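Local atomic coordinates of SusD homolog (Bacteroides thetaiotaomicron VPI-5482, PDB entry 3IHV), a protein that probably binds sugars at the outer membrane as a SusD-family lipoprotein of a glycan-uptake system in a gut bacterium. Residues V277-T289 and Q364-Y376. Numbering follows the deposited sequence.
Sequences VGRIGKWNGVKTT and QNYTPAKWDIQKY
With CG of Trp371 anti to its carbonyl carbon (chi1 -51°) and CG2 of Ile280 anti to its backbone N, the branch methyl CG2 lands over the five-membered ring of the indole. Ile280 CG2 sits 3.8 Å from the centroid of that Trp371 ring, a CH-pi contact, and a beta-branched residue suits this place because the branch carries the touching methyl. Asn284 brings ND2 above the ring plane toward the rim, on the side of Ile280, with the amide and ring planes 11° apart; Asn284 ND2 is 3.4 Å from Trp371 CE3. Asn284 OD1 accepts from Gly281 N at 2.8 Å, in the carbonyl plane, which fixes the amide's rotation. On the opposite face Lys370 CB lies over the indole centre, and a salt bridge to Glu466 holds that lysine's amine. Were Trp371 replaced by an alanine, the Ile280 methyl would probably lose its CH-pi partner and the Asn284 amide the ring beside it. Gly281 has a positive phi and brings its CA to 3.2 Å from Trp371 O, where a side chain would clash. Farther along, Val286 sends CG2 between Pro368 O and Asp372 CB, while Ile373 CD1 meets the aliphatic CD of Lys282, whose amine reaches Ser297 O and Asn384 O. No direct hydrogen bond joins 277-289 to 364-376; waters do so instead, one of them taking Val286 N and Ile373 N while donating to Gly281 O. Asp372 suits the N-cap of helix 373-376: Asp372 OD1 accepts Lys375 N (2.8 Å), and OD2 is held by Tyr328 and Tyr330. Within the SusD-family region, the contact thus joins a long loop between strands 259-263 and 302-304, through its type I turn 282-285, to the edge strand 367-368 and the type I turn 369-372 that leads into an Asp-capped helix.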
ATOM      1  N   VAL A 277      -2.859 -16.393   4.093  1.00 10.62           N
ATOM      2  CA  VAL A 277      -1.459 -16.058   4.378  1.00  9.47           C
ATOM      3  C   VAL A 277      -0.983 -15.232   3.182  1.00 10.01           C
ATOM      4  O   VAL A 277      -1.556 -15.331   2.080  1.00  8.87           O
ATOM      5  CB  VAL A 277      -0.611 -17.300   4.578  1.00 10.16           C
ATOM      6  CG1 VAL A 277      -1.062 -18.026   5.843  1.00  8.93           C
ATOM      7  CG2 VAL A 277      -0.641 -18.247   3.351  1.00  9.78           C
ATOM      8  N   GLY A 278       0.047 -14.427   3.392  1.00  8.10           N
ATOM      9  CA  GLY A 278       0.585 -13.623   2.339  1.00  7.36           C
ATOM     10  C   GLY A 278       2.079 -13.788   2.210  1.00  7.00           C
ATOM     11  O   GLY A 278       2.698 -14.641   2.844  1.00  7.82           O
ATOM     12  N   ARG A 279       2.661 -12.937   1.383  1.00  6.91           N
ATOM     13  CA  ARG A 279       4.096 -12.970   1.118  1.00  7.02           C
ATOM     14  C   ARG A 279       4.865 -11.855   1.821  1.00  6.37           C
ATOM     15  O   ARG A 279       6.028 -11.612   1.519  1.00  6.15           O
ATOM     16  CB  ARG A 279       4.313 -12.889  -0.389  1.00  7.51           C
ATOM     17  CG  ARG A 279       3.658 -14.039  -1.164  1.00  8.57           C
ATOM     18  CD  ARG A 279       4.077 -13.989  -2.587  1.00 11.82           C
ATOM     19  NE  ARG A 279       3.270 -14.838  -3.463  1.00 12.17           N
ATOM     20  CZ  ARG A 279       3.652 -16.001  -3.975  1.00 20.13           C
ATOM     21  NH1 ARG A 279       4.849 -16.502  -3.716  1.00 20.85           N
ATOM     22  NH2 ARG A 279       2.825 -16.674  -4.775  1.00 23.51           N
ATOM     23  N   ILE A 280       4.227 -11.187   2.775  1.00  6.13           N
ATOM     24  CA  ILE A 280       4.835 -10.030   3.445  1.00  6.48           C
ATOM     25  C   ILE A 280       5.930 -10.538   4.378  1.00  6.50           C
ATOM     26  O   ILE A 280       5.747 -11.538   5.101  1.00  6.04           O
ATOM     27  CB  ILE A 280       3.807  -9.170   4.207  1.00  6.00           C
ATOM     28  CG1 ILE A 280       2.503  -8.902   3.397  1.00  7.20           C
ATOM     29  CG2 ILE A 280       4.475  -7.882   4.692  1.00  7.28           C
ATOM     30  CD1 ILE A 280       2.657  -8.314   1.979  1.00  6.01           C
ATOM     31  N   GLY A 281       7.098  -9.913   4.328  1.00  6.22           N
ATOM     32  CA  GLY A 281       8.273 -10.410   5.053  1.00  6.77           C
ATOM     33  C   GLY A 281       8.962 -11.588   4.350  1.00  6.58           C
ATOM     34  O   GLY A 281       9.988 -12.086   4.815  1.00  6.33           O
ATOM     35  N   LYS A 282       8.410 -12.038   3.217  1.00  7.85           N
ATOM     36  CA  LYS A 282       8.989 -13.137   2.465  1.00  7.77           C
ATOM     37  C   LYS A 282       9.582 -12.569   1.189  1.00  7.85           C
ATOM     38  O   LYS A 282      10.791 -12.380   1.096  1.00  7.25           O
ATOM     39  CB  LYS A 282       7.920 -14.220   2.189  1.00  7.99           C
ATOM     40  CG  LYS A 282       7.190 -14.699   3.477  1.00  9.10           C
ATOM     41  CD  LYS A 282       8.121 -15.231   4.535  1.00 10.31           C
ATOM     42  CE  LYS A 282       8.676 -16.591   4.202  1.00  7.96           C
ATOM     43  NZ  LYS A 282       9.482 -17.394   5.259  1.00 10.13           N
ATOM     44  N   TRP A 283       8.729 -12.210   0.234  1.00  8.20           N
ATOM     45  CA  TRP A 283       9.192 -11.674  -1.024  1.00  8.07           C
ATOM     46  C   TRP A 283       9.824 -10.284  -0.839  1.00  8.41           C
ATOM     47  O   TRP A 283      10.750  -9.895  -1.563  1.00  7.88           O
ATOM     48  CB  TRP A 283       8.011 -11.589  -1.994  1.00  8.55           C
ATOM     49  CG  TRP A 283       8.364 -11.795  -3.431  1.00  8.71           C
ATOM     50  CD1 TRP A 283       8.332 -12.979  -4.100  1.00 10.90           C
ATOM     51  CD2 TRP A 283       8.743 -10.797  -4.399  1.00  7.28           C
ATOM     52  NE1 TRP A 283       8.671 -12.792  -5.414  1.00 11.98           N
ATOM     53  CE2 TRP A 283       8.914 -11.459  -5.629  1.00  9.76           C
ATOM     54  CE3 TRP A 283       8.948  -9.424  -4.343  1.00  7.44           C
ATOM     55  CZ2 TRP A 283       9.306 -10.789  -6.787  1.00  9.25           C
ATOM     56  CZ3 TRP A 283       9.319  -8.771  -5.488  1.00  7.71           C
ATOM     57  CH2 TRP A 283       9.481  -9.455  -6.699  1.00  9.13           C
ATOM     58  N   ASN A 284       9.340  -9.546   0.155  1.00  8.30           N
ATOM     59  CA  ASN A 284       9.898  -8.229   0.459  1.00  7.75           C
ATOM     60  C   ASN A 284      10.550  -8.226   1.837  1.00  7.24           C
ATOM     61  O   ASN A 284      10.631  -7.198   2.504  1.00  7.97           O
ATOM     62  CB  ASN A 284       8.832  -7.152   0.362  1.00  7.46           C
ATOM     63  CG  ASN A 284       7.790  -7.260   1.456  1.00  6.04           C
ATOM     64  OD1 ASN A 284       7.650  -8.337   2.097  1.00  9.14           O
ATOM     65  ND2 ASN A 284       7.052  -6.191   1.674  1.00  8.90           N
ATOM     66  N   GLY A 285      11.001  -9.387   2.271  1.00  7.53           N
ATOM     67  CA  GLY A 285      11.630  -9.496   3.566  1.00  7.71           C
ATOM     68  C   GLY A 285      13.114  -9.185   3.559  1.00  8.00           C
ATOM     69  O   GLY A 285      13.665  -8.663   2.580  1.00  8.14           O
ATOM     70  N   VAL A 286      13.760  -9.572   4.657  1.00  8.20           N
ATOM     71  CA  VAL A 286      15.203  -9.528   4.771  1.00  7.79           C
ATOM     72  C   VAL A 286      15.655 -10.870   4.239  1.00  8.19           C
ATOM     73  O   VAL A 286      15.034 -11.888   4.556  1.00  7.56           O
ATOM     74  CB  VAL A 286      15.639  -9.334   6.234  1.00  7.67           C
ATOM     75  CG1 VAL A 286      17.146  -9.541   6.366  1.00  6.61           C
ATOM     76  CG2 VAL A 286      15.240  -7.934   6.695  1.00  7.40           C
ATOM     77  N   LYS A 287      16.710 -10.895   3.425  1.00  8.61           N
ATOM     78  CA  LYS A 287      17.217 -12.150   2.877  1.00  7.03           C
ATOM     79  C   LYS A 287      17.587 -13.080   4.024  1.00  6.70           C
ATOM     80  O   LYS A 287      18.390 -12.725   4.875  1.00  6.28           O
ATOM     81  CB  LYS A 287      18.410 -11.867   1.953  1.00  7.34           C
ATOM     82  CG  LYS A 287      18.914 -13.042   1.159  1.00  7.09           C
ATOM     83  CD  LYS A 287      17.910 -13.533   0.146  1.00 10.03           C
ATOM     84  CE  LYS A 287      18.529 -14.274  -1.038  1.00 12.03           C
ATOM     85  NZ  LYS A 287      17.465 -14.572  -2.081  1.00 13.67           N
ATOM     86  N   THR A 288      16.999 -14.279   4.008  1.00  6.43           N
ATOM     87  CA  THR A 288      17.132 -15.270   5.096  1.00  7.34           C
ATOM     88  C   THR A 288      17.138 -16.693   4.575  1.00  7.32           C
ATOM     89  O   THR A 288      16.304 -17.066   3.728  1.00  7.59           O
ATOM     90  CB  THR A 288      15.881 -15.114   6.026  1.00  7.67           C
ATOM     91  OG1 THR A 288      15.705 -13.740   6.383  1.00  6.89           O
ATOM     92  CG2 THR A 288      15.926 -16.033   7.291  1.00  7.37           C
ATOM     93  N   THR A 289      18.079 -17.508   5.048  1.00  8.27           N
ATOM     94  CA  THR A 289      18.124 -18.896   4.639  1.00  8.65           C
ATOM     95  C   THR A 289      17.141 -19.760   5.423  1.00  8.91           C
ATOM     96  O   THR A 289      16.794 -19.464   6.557  1.00  8.61           O
ATOM     97  CB  THR A 289      19.495 -19.521   4.934  1.00  7.83           C
ATOM     98  OG1 THR A 289      19.782 -19.366   6.328  1.00  7.96           O
ATOM     99  CG2 THR A 289      20.599 -18.872   4.106  1.00  7.90           C
ATOM    100  N   GLN A 364      23.682  -3.119  -3.616  1.00  5.81           N
ATOM    101  CA  GLN A 364      22.459  -3.171  -4.383  1.00  5.51           C
ATOM    102  C   GLN A 364      21.469  -4.219  -3.876  1.00  6.57           C
ATOM    103  O   GLN A 364      20.295  -4.234  -4.290  1.00  7.68           O
ATOM    104  CB  GLN A 364      22.783  -3.413  -5.869  1.00  5.79           C
ATOM    105  CG  GLN A 364      23.674  -2.326  -6.478  1.00  5.39           C
ATOM    106  CD  GLN A 364      24.116  -2.671  -7.900  1.00  6.32           C
ATOM    107  OE1 GLN A 364      23.805  -1.946  -8.840  1.00  7.41           O
ATOM    108  NE2 GLN A 364      24.852  -3.796  -8.048  1.00  8.81           N
ATOM    109  N   ASN A 365      21.936  -5.091  -2.975  1.00  6.43           N
ATOM    110  CA  ASN A 365      21.122  -6.162  -2.436  1.00  6.31           C
ATOM    111  C   ASN A 365      20.420  -5.816  -1.118  1.00  5.88           C
ATOM    112  O   ASN A 365      19.682  -6.660  -0.614  1.00  6.35           O
ATOM    113  CB  ASN A 365      21.932  -7.445  -2.302  1.00  7.63           C
ATOM    114  CG  ASN A 365      22.196  -8.103  -3.633  1.00  8.91           C
ATOM    115  OD1 ASN A 365      21.340  -8.083  -4.514  1.00  9.72           O
ATOM    116  ND2 ASN A 365      23.346  -8.757  -3.759  1.00  9.79           N
ATOM    117  N   TYR A 366      20.637  -4.619  -0.564  1.00  5.16           N
ATOM    118  CA  TYR A 366      19.908  -4.171   0.628  1.00  5.19           C
ATOM    119  C   TYR A 366      18.416  -4.355   0.367  1.00  5.87           C
ATOM    120  O   TYR A 366      17.945  -4.226  -0.781  1.00  4.74           O
ATOM    121  CB  TYR A 366      20.093  -2.671   0.908  1.00  5.17           C
ATOM    122  CG  TYR A 366      21.406  -2.155   1.464  1.00  5.47           C
ATOM    123  CD1 TYR A 366      22.571  -2.927   1.492  1.00  4.53           C
ATOM    124  CD2 TYR A 366      21.485  -0.826   1.888  1.00  7.39           C
ATOM    125  CE1 TYR A 366      23.755  -2.404   1.986  1.00  6.00           C
ATOM    126  CE2 TYR A 366      22.628  -0.299   2.357  1.00  5.98           C
ATOM    127  CZ  TYR A 366      23.781  -1.078   2.387  1.00  5.20           C
ATOM    128  OH  TYR A 366      24.940  -0.553   2.876  1.00  8.25           O
ATOM    129  N   THR A 367      17.670  -4.620   1.442  1.00  6.92           N
ATOM    130  CA  THR A 367      16.235  -4.873   1.370  1.00  5.67           C
ATOM    131  C   THR A 367      15.502  -3.967   2.362  1.00  6.66           C
ATOM    132  O   THR A 367      16.126  -3.265   3.163  1.00  7.28           O
ATOM    133  CB  THR A 367      15.913  -6.335   1.762  1.00  7.15           C
ATOM    134  OG1 THR A 367      16.314  -6.568   3.143  1.00  6.15           O
ATOM    135  CG2 THR A 367      16.648  -7.314   0.845  1.00  5.17           C
ATOM    136  N   PRO A 368      14.172  -3.980   2.309  1.00  6.56           N
ATOM    137  CA  PRO A 368      13.486  -3.337   3.429  1.00  6.21           C
ATOM    138  C   PRO A 368      13.785  -4.135   4.709  1.00  6.60           C
ATOM    139  O   PRO A 368      14.110  -5.332   4.641  1.00  7.19           O
ATOM    140  CB  PRO A 368      11.992  -3.487   3.049  1.00  7.48           C
ATOM    141  CG  PRO A 368      11.975  -3.846   1.570  1.00  6.03           C
ATOM    142  CD  PRO A 368      13.248  -4.499   1.290  1.00  6.34           C
ATOM    143  N   ALA A 369      13.685  -3.478   5.870  1.00  6.54           N
ATOM    144  CA  ALA A 369      13.845  -4.134   7.169  1.00  6.51           C
ATOM    145  C   ALA A 369      12.544  -4.102   7.969  1.00  6.29           C
ATOM    146  O   ALA A 369      12.464  -4.653   9.054  1.00  7.06           O
ATOM    147  CB  ALA A 369      14.950  -3.474   7.972  1.00  6.39           C
ATOM    148  N   LYS A 370      11.509  -3.457   7.431  1.00  7.63           N
ATOM    149  CA  LYS A 370      10.221  -3.328   8.124  1.00  6.58           C
ATOM    150  C   LYS A 370       9.557  -4.667   8.424  1.00  7.15           C
ATOM    151  O   LYS A 370       8.823  -4.785   9.402  1.00  6.35           O
ATOM    152  CB  LYS A 370       9.282  -2.476   7.296  1.00  7.51           C
ATOM    153  CG  LYS A 370       9.740  -1.038   7.239  1.00  5.61           C
ATOM    154  CD  LYS A 370       8.835  -0.143   6.413  1.00  5.84           C
ATOM    155  CE  LYS A 370       9.183   1.334   6.659  1.00  6.73           C
ATOM    156  NZ  LYS A 370       8.393   2.373   5.881  1.00  4.32           N
ATOM    157  N   TRP A 371       9.778  -5.639   7.543  1.00  6.30           N
ATOM    158  CA  TRP A 371       9.168  -6.961   7.679  1.00  7.30           C
ATOM    159  C   TRP A 371      10.217  -8.058   7.917  1.00  7.90           C
ATOM    160  O   TRP A 371      10.119  -9.167   7.398  1.00  7.93           O
ATOM    161  CB  TRP A 371       8.185  -7.247   6.520  1.00  7.63           C
ATOM    162  CG  TRP A 371       7.219  -6.104   6.376  1.00  5.39           C
ATOM    163  CD1 TRP A 371       6.097  -5.885   7.127  1.00  5.76           C
ATOM    164  CD2 TRP A 371       7.354  -4.954   5.511  1.00  5.99           C
ATOM    165  NE1 TRP A 371       5.521  -4.676   6.781  1.00  7.02           N
ATOM    166  CE2 TRP A 371       6.245  -4.112   5.767  1.00  7.37           C
ATOM    167  CE3 TRP A 371       8.240  -4.609   4.485  1.00  5.18           C
ATOM    168  CZ2 TRP A 371       6.043  -2.904   5.092  1.00  6.04           C
ATOM    169  CZ3 TRP A 371       8.047  -3.399   3.806  1.00  6.13           C
ATOM    170  CH2 TRP A 371       6.934  -2.574   4.105  1.00  8.77           C
ATOM    171  N   ASP A 372      11.191  -7.727   8.771  1.00  7.85           N
ATOM    172  CA  ASP A 372      12.197  -8.657   9.208  1.00  7.44           C
ATOM    173  C   ASP A 372      11.596  -9.681  10.208  1.00  8.20           C
ATOM    174  O   ASP A 372      11.471  -9.429  11.425  1.00  7.97           O
ATOM    175  CB  ASP A 372      13.344  -7.892   9.832  1.00  8.74           C
ATOM    176  CG  ASP A 372      14.473  -8.787  10.241  1.00  9.28           C
ATOM    177  OD1 ASP A 372      14.236 -10.016  10.451  1.00  8.86           O
ATOM    178  OD2 ASP A 372      15.568  -8.249  10.403  1.00  9.76           O
ATOM    179  N   ILE A 373      11.202 -10.824   9.666  1.00  7.46           N
ATOM    180  CA  ILE A 373      10.585 -11.886  10.462  1.00  7.26           C
ATOM    181  C   ILE A 373      11.512 -12.387  11.610  1.00  7.61           C
ATOM    182  O   ILE A 373      11.056 -12.549  12.734  1.00  6.90           O
ATOM    183  CB  ILE A 373      10.104 -13.049   9.555  1.00  7.33           C
ATOM    184  CG1 ILE A 373       8.935 -12.584   8.689  1.00  8.07           C
ATOM    185  CG2 ILE A 373       9.723 -14.262  10.389  1.00  8.13           C
ATOM    186  CD1 ILE A 373       8.439 -13.623   7.665  1.00  6.12           C
ATOM    187  N   GLN A 374      12.788 -12.634  11.305  1.00  6.65           N
ATOM    188  CA  GLN A 374      13.725 -13.123  12.294  1.00  8.67           C
ATOM    189  C   GLN A 374      13.827 -12.137  13.458  1.00  8.64           C
ATOM    190  O   GLN A 374      13.865 -12.535  14.607  1.00  9.59           O
ATOM    191  CB  GLN A 374      15.083 -13.312  11.648  1.00  8.66           C
ATOM    192  CG  GLN A 374      16.201 -13.696  12.575  1.00  9.54           C
ATOM    193  CD  GLN A 374      16.090 -15.107  13.117  1.00 12.38           C
ATOM    194  OE1 GLN A 374      15.556 -16.028  12.464  1.00 11.30           O
ATOM    195  NE2 GLN A 374      16.665 -15.304  14.281  1.00 17.62           N
ATOM    196  N   LYS A 375      13.864 -10.849  13.133  1.00  9.28           N
ATOM    197  CA  LYS A 375      13.909  -9.808  14.137  1.00  9.79           C
ATOM    198  C   LYS A 375      12.614  -9.663  14.958  1.00  9.02           C
ATOM    199  O   LYS A 375      12.672  -9.532  16.178  1.00  8.65           O
ATOM    200  CB  LYS A 375      14.173  -8.444  13.476  1.00  9.26           C
ATOM    201  CG  LYS A 375      14.320  -7.303  14.495  1.00 12.13           C
ATOM    202  CD  LYS A 375      14.544  -5.948  13.839  1.00 12.69           C
ATOM    203  CE  LYS A 375      14.860  -4.888  14.894  1.00 17.76           C
ATOM    204  NZ  LYS A 375      14.816  -3.531  14.276  1.00 21.51           N
ATOM    205  N   TYR A 376      11.463  -9.659  14.298  1.00  9.70           N
ATOM    206  CA  TYR A 376      10.209  -9.322  14.970  1.00  8.82           C
ATOM    207  C   TYR A 376       9.276 -10.429  15.470  1.00  9.73           C
ATOM    208  O   TYR A 376       8.596 -10.223  16.461  1.00  9.85           O
ATOM    209  CB  TYR A 376       9.413  -8.362  14.092  1.00  9.31           C
ATOM    210  CG  TYR A 376      10.059  -6.999  13.920  1.00  5.29           C
ATOM    211  CD1 TYR A 376      10.335  -6.198  15.024  1.00 10.02           C
ATOM    212  CD2 TYR A 376      10.312  -6.481  12.682  1.00  6.17           C
ATOM    213  CE1 TYR A 376      10.892  -4.953  14.877  1.00  8.66           C
ATOM    214  CE2 TYR A 376      10.870  -5.236  12.522  1.00  5.65           C
ATOM    215  CZ  TYR A 376      11.156  -4.468  13.618  1.00  8.11           C
ATOM    216  OH  TYR A 376      11.728  -3.226  13.474  1.00  8.80           O
TER
HETATM  217  O   HOH W   1      11.904 -11.125   6.658  1.00  4.44           O
HETATM  218  O   HOH W   2      11.414  -6.456   5.161  1.00  7.14           O
HETATM  219  O   HOH W   3      18.337  -8.535   3.289  1.00  6.07           O
HETATM  220  O   HOH W   4      13.731 -12.775   8.233  1.00  6.14           O